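Local coordinates for xanthomonas outer protein D (Xanthomonas euvesicatoria, PDB 2OIX) that probably removes SUMO from conjugates as a type III secreted cysteine protease of the Ulp1 (C48) family, represented here by its catalytic domain in an inactive, engineered form, at residues D45-Q48 against Q53-L56; L5-L10 against D34-T39; L67-N70 against W76-L79. The protein carries 1 engineered substitution. All coordinates share one frame; numbering follows the deposited sequence.

Interaction 1: D45-Q48 against Q53-L56; sequences DPDQ and QRLL
Asp-47 and Arg-54 form a salt bridge on the outer side of a helix, with Asp-47 OD1 3.6 Å from Arg-54 NH2. That separation is long for a charged pair, and both residues are exposed, so the attraction is probably modest. The oxygen lies at an edge of the guanidinium, near its plane, but the carboxylate is turned 84° against that plane, which rules out a two-pronged, coplanar grip. Arg-54 does most of the reaching: its chain is extended from CG to NE and runs back toward the start of the helix. The CB of Asp-47 heads away from segment 53-56, but its carboxylate comes back nearer, with a chi1 of -140° that lies off a staggered position. The two residues are seven positions apart in helix 46-57 of the Ulp1-type catalytic domain, so the bridge spans about two turns of one helix and joins no separate elements. At the helix start, Asp-45 is the N-cap, and its OD1 receives a weak bond from Gln-48 N at 3.3 Å, with an angle of 150° at the hydrogen. Pro-46 follows as the first helical residue. The negative charge of Asp-47, within the first turn, would be expected to sit favourably against the helix dipole. Farther out, Ser-43 OG is hydrogen-bonded to Gln-48 OE1, while Gln-53 NE2 bonds to His-114 O. The buried Leu-56 packs on Val-37 of helix 35-40, and its carbonyl oxygen bonds to Arg-83 NH1.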
loop_
_atom_site.group_PDB
_atom_site.type_symbol
_atom_site.label_atom_id
_atom_site.label_comp_id
_atom_site.label_asym_id
_atom_site.label_seq_id
_atom_site.Cartn_x
_atom_site.Cartn_y
_atom_site.Cartn_z
ATOM N N ASP A 45 -8.038 -21.056 -5.060
ATOM C CA ASP A 45 -7.383 -21.513 -6.276
ATOM C C ASP A 45 -5.881 -21.354 -6.095
ATOM O O ASP A 45 -5.363 -20.247 -6.062
ATOM C CB ASP A 45 -7.861 -20.702 -7.491
ATOM C CG ASP A 45 -7.172 -21.123 -8.804
ATOM O OD1 ASP A 45 -6.111 -21.808 -8.783
ATOM O OD2 ASP A 45 -7.697 -20.764 -9.877
ATOM N N PRO A 46 -5.179 -22.487 -5.976
ATOM C CA PRO A 46 -3.746 -22.497 -5.721
ATOM C C PRO A 46 -2.920 -21.693 -6.746
ATOM O O PRO A 46 -1.859 -20.968 -6.275
ATOM C CB PRO A 46 -3.400 -23.991 -5.797
ATOM C CG PRO A 46 -4.671 -24.662 -5.344
ATOM C CD PRO A 46 -5.738 -23.851 -6.046
ATOM N N ASP A 47 -3.271 -22.003 -8.067
ATOM C CA ASP A 47 -2.613 -21.215 -9.122
ATOM C C ASP A 47 -2.856 -19.687 -9.108
ATOM O O ASP A 47 -2.017 -18.931 -9.614
ATOM C CB ASP A 47 -2.923 -21.763 -10.505
ATOM C CG ASP A 47 -1.715 -21.732 -11.409
ATOM O OD1 ASP A 47 -0.784 -20.938 -11.127
ATOM O OD2 ASP A 47 -1.685 -22.512 -12.379
ATOM N N GLN A 48 -3.990 -19.237 -8.566
ATOM C CA GLN A 48 -4.225 -17.789 -8.382
ATOM C C GLN A 48 -3.268 -17.234 -7.307
ATOM O O GLN A 48 -2.703 -16.138 -7.443
ATOM C CB GLN A 48 -5.664 -17.496 -7.940
ATOM C CG GLN A 48 -6.756 -17.615 -9.039
ATOM C CD GLN A 48 -8.102 -16.969 -8.627
ATOM O OE1 GLN A 48 -8.235 -16.453 -7.510
ATOM N NE2 GLN A 48 -9.109 -17.005 -9.538
ATOM N N GLN A 53 1.809 -14.657 -5.365
ATOM C CA GLN A 53 3.107 -14.767 -4.716
ATOM C C GLN A 53 4.285 -14.384 -5.638
ATOM O O GLN A 53 5.215 -13.722 -5.182
ATOM C CB GLN A 53 3.279 -16.180 -4.114
ATOM C CG GLN A 53 2.497 -16.268 -2.818
ATOM C CD GLN A 53 2.381 -17.648 -2.229
ATOM O OE1 GLN A 53 2.493 -18.671 -2.929
ATOM N NE2 GLN A 53 2.149 -17.694 -0.917
ATOM N N ARG A 54 4.223 -14.741 -6.925
ATOM C CA ARG A 54 5.285 -14.406 -7.901
ATOM C C ARG A 54 5.338 -12.921 -8.221
ATOM O O ARG A 54 6.430 -12.337 -8.333
ATOM C CB ARG A 54 5.071 -15.156 -9.216
ATOM C CG ARG A 54 5.058 -16.665 -9.104
ATOM C CD ARG A 54 4.842 -17.305 -10.492
ATOM N NE ARG A 54 4.285 -18.656 -10.384
ATOM C CZ ARG A 54 3.105 -19.022 -10.880
ATOM N NH1 ARG A 54 2.349 -18.154 -11.560
ATOM N NH2 ARG A 54 2.692 -20.274 -10.717
ATOM N N LEU A 55 4.151 -12.330 -8.399
ATOM C CA LEU A 55 4.010 -10.939 -8.783
ATOM C C LEU A 55 4.364 -9.992 -7.664
ATOM O O LEU A 55 4.716 -8.860 -7.935
ATOM C CB LEU A 55 2.590 -10.642 -9.268
ATOM C CG LEU A 55 2.234 -11.230 -10.638
ATOM C CD1 LEU A 55 0.745 -11.168 -10.845
ATOM C CD2 LEU A 55 2.951 -10.484 -11.752
ATOM N N LEU A 56 4.289 -10.465 -6.414
ATOM C CA LEU A 56 4.509 -9.581 -5.264
ATOM C C LEU A 56 5.709 -9.914 -4.413
ATOM O O LEU A 56 6.177 -9.066 -3.629
ATOM C CB LEU A 56 3.268 -9.556 -4.370
ATOM C CG LEU A 56 1.979 -9.000 -4.991
ATOM C CD1 LEU A 56 0.931 -9.149 -3.918
ATOM C CD2 LEU A 56 2.014 -7.520 -5.492
#

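Interaction 2: L5-L10 against D34-T39; sequences LLDGHL and DSQVVT
Asp-7 meets Ser-35 where helices 7-20 and 35-40 bring their N-terminal ends together in the Ulp1-type protease domain; their CA atoms, 6.0 Å apart, are the closest between the two segments. Just ahead of Asp-7, Leu-5 O accepts from Trp-76 NE1 of the central sheet. Leu-6 is the N-cap, and its N-H reaches His-9 ND1 at 2.9 Å, in the imidazole plane. This bond, from the N-cap amide to a side chain three residues on, resembles one limb of a capping box. Asp-7 carries the contact. With CG beside its backbone N (chi1 -65°), the carboxylate swings over to Ser-35, whose OG donates to the anti lone pair of OD1 at 2.6 Å. Gln-36 CG lies 3.7 Å from Asp-7 CG, so the aliphatic part of the glutamine flanks the carboxylate. Two waters add to the link: one receives Ser-35 N and donates to Asp-7 O, while the other donates to Asp-7 OD1 and bonds Thr-39 OG1. OD1 thus has both a hydroxyl and a water as donors. Leu-10 turns inward onto Pro-68, Trp-76 and Leu-141. Helix 35-40 has its own cap, Asp-34, whose OD2 takes Gln-36 N from above the carboxylate plane and Val-37 N, at 3.1 Å, through its anti lone pair.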
loop_
_atom_site.group_PDB
_atom_site.type_symbol
_atom_site.label_atom_id
_atom_site.label_comp_id
_atom_site.label_asym_id
_atom_site.label_seq_id
_atom_site.Cartn_x
_atom_site.Cartn_y
_atom_site.Cartn_z
ATOM N N LEU A 5 -13.687 4.759 -3.842
ATOM C CA LEU A 5 -12.722 4.336 -4.852
ATOM C C LEU A 5 -12.769 2.823 -5.061
ATOM O O LEU A 5 -12.877 2.073 -4.092
ATOM C CB LEU A 5 -11.297 4.757 -4.454
ATOM C CG LEU A 5 -10.956 6.253 -4.412
ATOM C CD1 LEU A 5 -9.424 6.429 -4.349
ATOM C CD2 LEU A 5 -11.542 7.074 -5.548
ATOM N N LEU A 6 -12.716 2.395 -6.327
ATOM C CA LEU A 6 -12.641 0.969 -6.706
ATOM C C LEU A 6 -11.181 0.559 -6.948
ATOM O O LEU A 6 -10.314 1.422 -7.021
ATOM C CB LEU A 6 -13.452 0.724 -7.977
ATOM C CG LEU A 6 -14.899 1.238 -7.997
ATOM C CD1 LEU A 6 -15.604 0.852 -9.301
ATOM C CD2 LEU A 6 -15.697 0.723 -6.826
ATOM N N ASP A 7 -10.927 -0.734 -7.088
ATOM C CA ASP A 7 -9.576 -1.255 -7.376
ATOM C C ASP A 7 -8.959 -0.502 -8.565
ATOM O O ASP A 7 -7.785 -0.157 -8.524
ATOM C CB ASP A 7 -9.634 -2.751 -7.720
ATOM C CG ASP A 7 -10.093 -3.623 -6.542
ATOM O OD1 ASP A 7 -9.264 -3.972 -5.656
ATOM O OD2 ASP A 7 -11.297 -3.994 -6.529
ATOM N N GLY A 8 -9.769 -0.308 -9.626
ATOM C CA GLY A 8 -9.369 0.403 -10.849
ATOM C C GLY A 8 -8.932 1.852 -10.680
ATOM O O GLY A 8 -8.086 2.339 -11.426
ATOM N N HIS A 9 -9.515 2.561 -9.722
ATOM C CA HIS A 9 -9.082 3.920 -9.426
ATOM C C HIS A 9 -7.733 3.956 -8.771
ATOM O O HIS A 9 -6.919 4.818 -9.096
ATOM C CB HIS A 9 -10.066 4.574 -8.493
ATOM C CG HIS A 9 -11.408 4.785 -9.108
ATOM N ND1 HIS A 9 -12.529 4.103 -8.689
ATOM C CD2 HIS A 9 -11.817 5.601 -10.111
ATOM C CE1 HIS A 9 -13.576 4.503 -9.392
ATOM N NE2 HIS A 9 -13.164 5.390 -10.278
ATOM N N LEU A 10 -7.523 3.045 -7.821
ATOM C CA LEU A 10 -6.240 2.942 -7.132
ATOM C C LEU A 10 -5.165 2.578 -8.150
ATOM O O LEU A 10 -4.129 3.234 -8.209
ATOM C CB LEU A 10 -6.308 1.911 -5.993
ATOM C CG LEU A 10 -6.692 2.447 -4.591
ATOM C CD1 LEU A 10 -8.130 2.656 -4.561
ATOM C CD2 LEU A 10 -6.361 1.357 -3.537
ATOM N N ASP A 34 -0.979 -4.002 -7.356
ATOM C CA ASP A 34 -2.363 -3.998 -7.803
ATOM C C ASP A 34 -3.165 -4.666 -6.689
ATOM O O ASP A 34 -2.807 -5.758 -6.228
ATOM C CB ASP A 34 -2.484 -4.841 -9.074
ATOM C CG ASP A 34 -3.900 -4.942 -9.548
ATOM O OD1 ASP A 34 -4.336 -4.075 -10.346
ATOM O OD2 ASP A 34 -4.601 -5.871 -9.126
ATOM N N SER A 35 -4.267 -4.058 -6.282
ATOM C CA SER A 35 -5.047 -4.503 -5.125
ATOM C C SER A 35 -5.744 -5.845 -5.316
ATOM O O SER A 35 -5.949 -6.576 -4.359
ATOM C CB SER A 35 -6.044 -3.414 -4.691
ATOM O OG SER A 35 -6.874 -3.024 -5.761
ATOM N N GLN A 36 -6.046 -6.198 -6.563
ATOM C CA GLN A 36 -6.724 -7.434 -6.840
ATOM C C GLN A 36 -5.706 -8.550 -6.708
ATOM O O GLN A 36 -6.037 -9.615 -6.259
ATOM C CB GLN A 36 -7.321 -7.430 -8.240
ATOM C CG GLN A 36 -8.448 -6.427 -8.390
ATOM C CD GLN A 36 -9.222 -6.583 -9.675
ATOM O OE1 GLN A 36 -10.008 -7.489 -9.807
ATOM N NE2 GLN A 36 -9.063 -5.637 -10.590
ATOM N N VAL A 37 -4.464 -8.272 -7.120
ATOM C CA VAL A 37 -3.382 -9.214 -6.905
ATOM C C VAL A 37 -3.147 -9.427 -5.418
ATOM O O VAL A 37 -2.848 -10.570 -5.007
ATOM C CB VAL A 37 -2.094 -8.835 -7.648
ATOM C CG1 VAL A 37 -0.946 -9.855 -7.346
ATOM C CG2 VAL A 37 -2.350 -8.799 -9.180
ATOM N N VAL A 38 -3.220 -8.339 -4.620
ATOM C CA VAL A 38 -3.119 -8.482 -3.142
ATOM C C VAL A 38 -4.198 -9.485 -2.605
ATOM O O VAL A 38 -3.908 -10.419 -1.846
ATOM C CB VAL A 38 -3.201 -7.079 -2.410
ATOM C CG1 VAL A 38 -3.046 -7.297 -0.932
ATOM C CG2 VAL A 38 -2.042 -6.227 -2.870
ATOM N N THR A 39 -5.434 -9.296 -3.030
ATOM C CA THR A 39 -6.555 -10.133 -2.626
ATOM C C THR A 39 -6.281 -11.612 -2.981
ATOM O O THR A 39 -6.551 -12.528 -2.205
ATOM C CB THR A 39 -7.856 -9.599 -3.278
ATOM O OG1 THR A 39 -8.088 -8.249 -2.835
ATOM C CG2 THR A 39 -9.069 -10.475 -2.931
HETATM O O HOH W 1 -4.951 -1.220 -7.379
HETATM O O HOH W 2 -9.423 -6.527 -4.645
#

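Interaction 3: L67-N70 against W76-L79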
loop_
_atom_site.group_PDB
_atom_site.type_symbol
_atom_site.label_atom_id
_atom_site.label_comp_id
_atom_site.label_asym_id
_atom_site.label_seq_id
_atom_site.Cartn_x
_atom_site.Cartn_y
_atom_site.Cartn_z
ATOM N N LEU A 67 1.022 -2.188 -0.663
ATOM C CA LEU A 67 -0.054 -3.150 -0.884
ATOM C C LEU A 67 -1.355 -2.592 -0.376
ATOM O O LEU A 67 -1.553 -2.485 0.848
ATOM C CB LEU A 67 0.224 -4.438 -0.105
ATOM C CG LEU A 67 1.578 -5.108 -0.451
ATOM C CD1 LEU A 67 2.439 -5.320 0.767
ATOM C CD2 LEU A 67 1.380 -6.431 -1.123
ATOM N N PRO A 68 -2.232 -2.166 -1.301
ATOM C CA PRO A 68 -3.540 -1.667 -0.863
ATOM C C PRO A 68 -4.343 -2.904 -0.404
ATOM O O PRO A 68 -4.369 -3.929 -1.097
ATOM C CB PRO A 68 -4.121 -1.017 -2.113
ATOM C CG PRO A 68 -2.900 -0.842 -3.084
ATOM C CD PRO A 68 -2.075 -2.093 -2.769
ATOM N N ILE A 69 -4.944 -2.796 0.777
ATOM C CA ILE A 69 -5.722 -3.871 1.387
ATOM C C ILE A 69 -7.220 -3.515 1.249
ATOM O O ILE A 69 -7.664 -2.601 1.888
ATOM C CB ILE A 69 -5.321 -4.057 2.863
ATOM C CG1 ILE A 69 -3.799 -4.286 3.030
ATOM C CG2 ILE A 69 -6.095 -5.227 3.500
ATOM C CD1 ILE A 69 -3.220 -5.423 2.276
ATOM N N ASN A 70 -7.958 -4.245 0.416
ATOM C CA ASN A 70 -9.367 -4.016 0.157
ATOM C C ASN A 70 -10.246 -4.868 1.047
ATOM O O ASN A 70 -10.177 -6.078 0.991
ATOM C CB ASN A 70 -9.686 -4.336 -1.322
ATOM C CG ASN A 70 -11.028 -3.834 -1.753
ATOM O OD1 ASN A 70 -11.693 -3.066 -1.045
ATOM N ND2 ASN A 70 -11.422 -4.214 -2.952
ATOM N N TRP A 76 -10.657 0.550 2.839
ATOM C CA TRP A 76 -9.278 0.399 2.339
ATOM C C TRP A 76 -8.249 0.715 3.441
ATOM O O TRP A 76 -8.428 1.647 4.217
ATOM C CB TRP A 76 -8.952 1.389 1.236
ATOM C CG TRP A 76 -9.603 1.143 -0.106
ATOM C CD1 TRP A 76 -10.699 1.779 -0.604
ATOM C CD2 TRP A 76 -9.184 0.213 -1.092
ATOM N NE1 TRP A 76 -11.014 1.291 -1.871
ATOM C CE2 TRP A 76 -10.080 0.338 -2.199
ATOM C CE3 TRP A 76 -8.124 -0.714 -1.168
ATOM C CZ2 TRP A 76 -9.948 -0.421 -3.354
ATOM C CZ3 TRP A 76 -8.003 -1.491 -2.345
ATOM C CH2 TRP A 76 -8.910 -1.334 -3.407
ATOM N N SER A 77 -7.124 0.011 3.432
ATOM C CA SER A 77 -5.989 0.440 4.233
ATOM C C SER A 77 -4.705 0.111 3.426
ATOM O O SER A 77 -4.771 -0.408 2.288
ATOM C CB SER A 77 -6.011 -0.247 5.575
ATOM O OG SER A 77 -5.875 -1.637 5.346
ATOM N N LEU A 78 -3.557 0.409 4.018
ATOM C CA LEU A 78 -2.313 0.285 3.326
ATOM C C LEU A 78 -1.328 -0.535 4.128
ATOM O O LEU A 78 -1.031 -0.223 5.323
ATOM C CB LEU A 78 -1.706 1.638 3.101
ATOM C CG LEU A 78 -0.312 1.667 2.458
ATOM C CD1 LEU A 78 -0.338 0.983 1.059
ATOM C CD2 LEU A 78 0.260 3.118 2.410
ATOM N N LEU A 79 -0.808 -1.571 3.485
ATOM C CA LEU A 79 0.272 -2.315 4.087
ATOM C C LEU A 79 1.549 -2.000 3.281
ATOM O O LEU A 79 1.572 -2.174 2.067
ATOM C CB LEU A 79 0.004 -3.836 4.002
ATOM C CG LEU A 79 1.093 -4.631 4.628
ATOM C CD1 LEU A 79 1.131 -4.320 6.172
ATOM C CD2 LEU A 79 0.925 -6.137 4.309
#
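Ile-69 and Ser-77 hold the tight centre of this antiparallel hairpin, with Ile-69 N donating to Ser-77 O at 2.8 Å, almost straight at 176°. Ser-77 N returns a bond to Ile-69 O, and the next hydrogen-bonded pair, Leu-67 with Leu-79, repeats the exchange. The short strands run at 147° to each other, the usual twist of such a pair. On one face Leu-67 and Leu-79 lie side by side, Leu-67 CD1 3.9 Å from Leu-79 CD2, and Ile-69 CG1 packs on Leu-79 CB; Val-38 and Leu-107 pack on this face. Ser-77 OG, beside Ile-69 CB, bonds outward to Gln-104 and His-93. The more open end is Asn-70, partly exposed and in a non-hydrogen-bonded pair with Trp-76. Its side chain lies over one face of the indole, the planes only 10° apart, with Asn-70 CB 3.5 Å from Trp-76 CZ3. Trp-76 also touches Ala-136, probably the engineered alanine standing in for the catalytic cysteine, which would place the ring beside the active site. The chemistry therefore divides: paired backbone bonds fix the register at the buried end, whereas at the other, where Asp-7 also touches Asn-70, stacking on the indole probably contributes most of the contact.

How the interactions relate
From the N terminus the three contacts run in series, each closing before the next opens; none nests or crosses. Interaction 2 closes the longest loop, 23 residues, and brings helix 7-20 to helix 35-40. Interaction 1 spans only four intervening residues inside helix 46-57, the next helix along. Interaction 3 then closes the hairpin of strands 64-71 and 75-82. Interactions 2 and 3 are closest, about 9 Å between centres, with Leu-10 CD2 3.5 Å from Trp-76 CZ3. Interaction 1 lies at the surface, its centre about 16 Å from that of interaction 2 and about 18 Å from that of interaction 3, yet Leu-56 reaches inward to Leu-67, tying its helix to the hairpin.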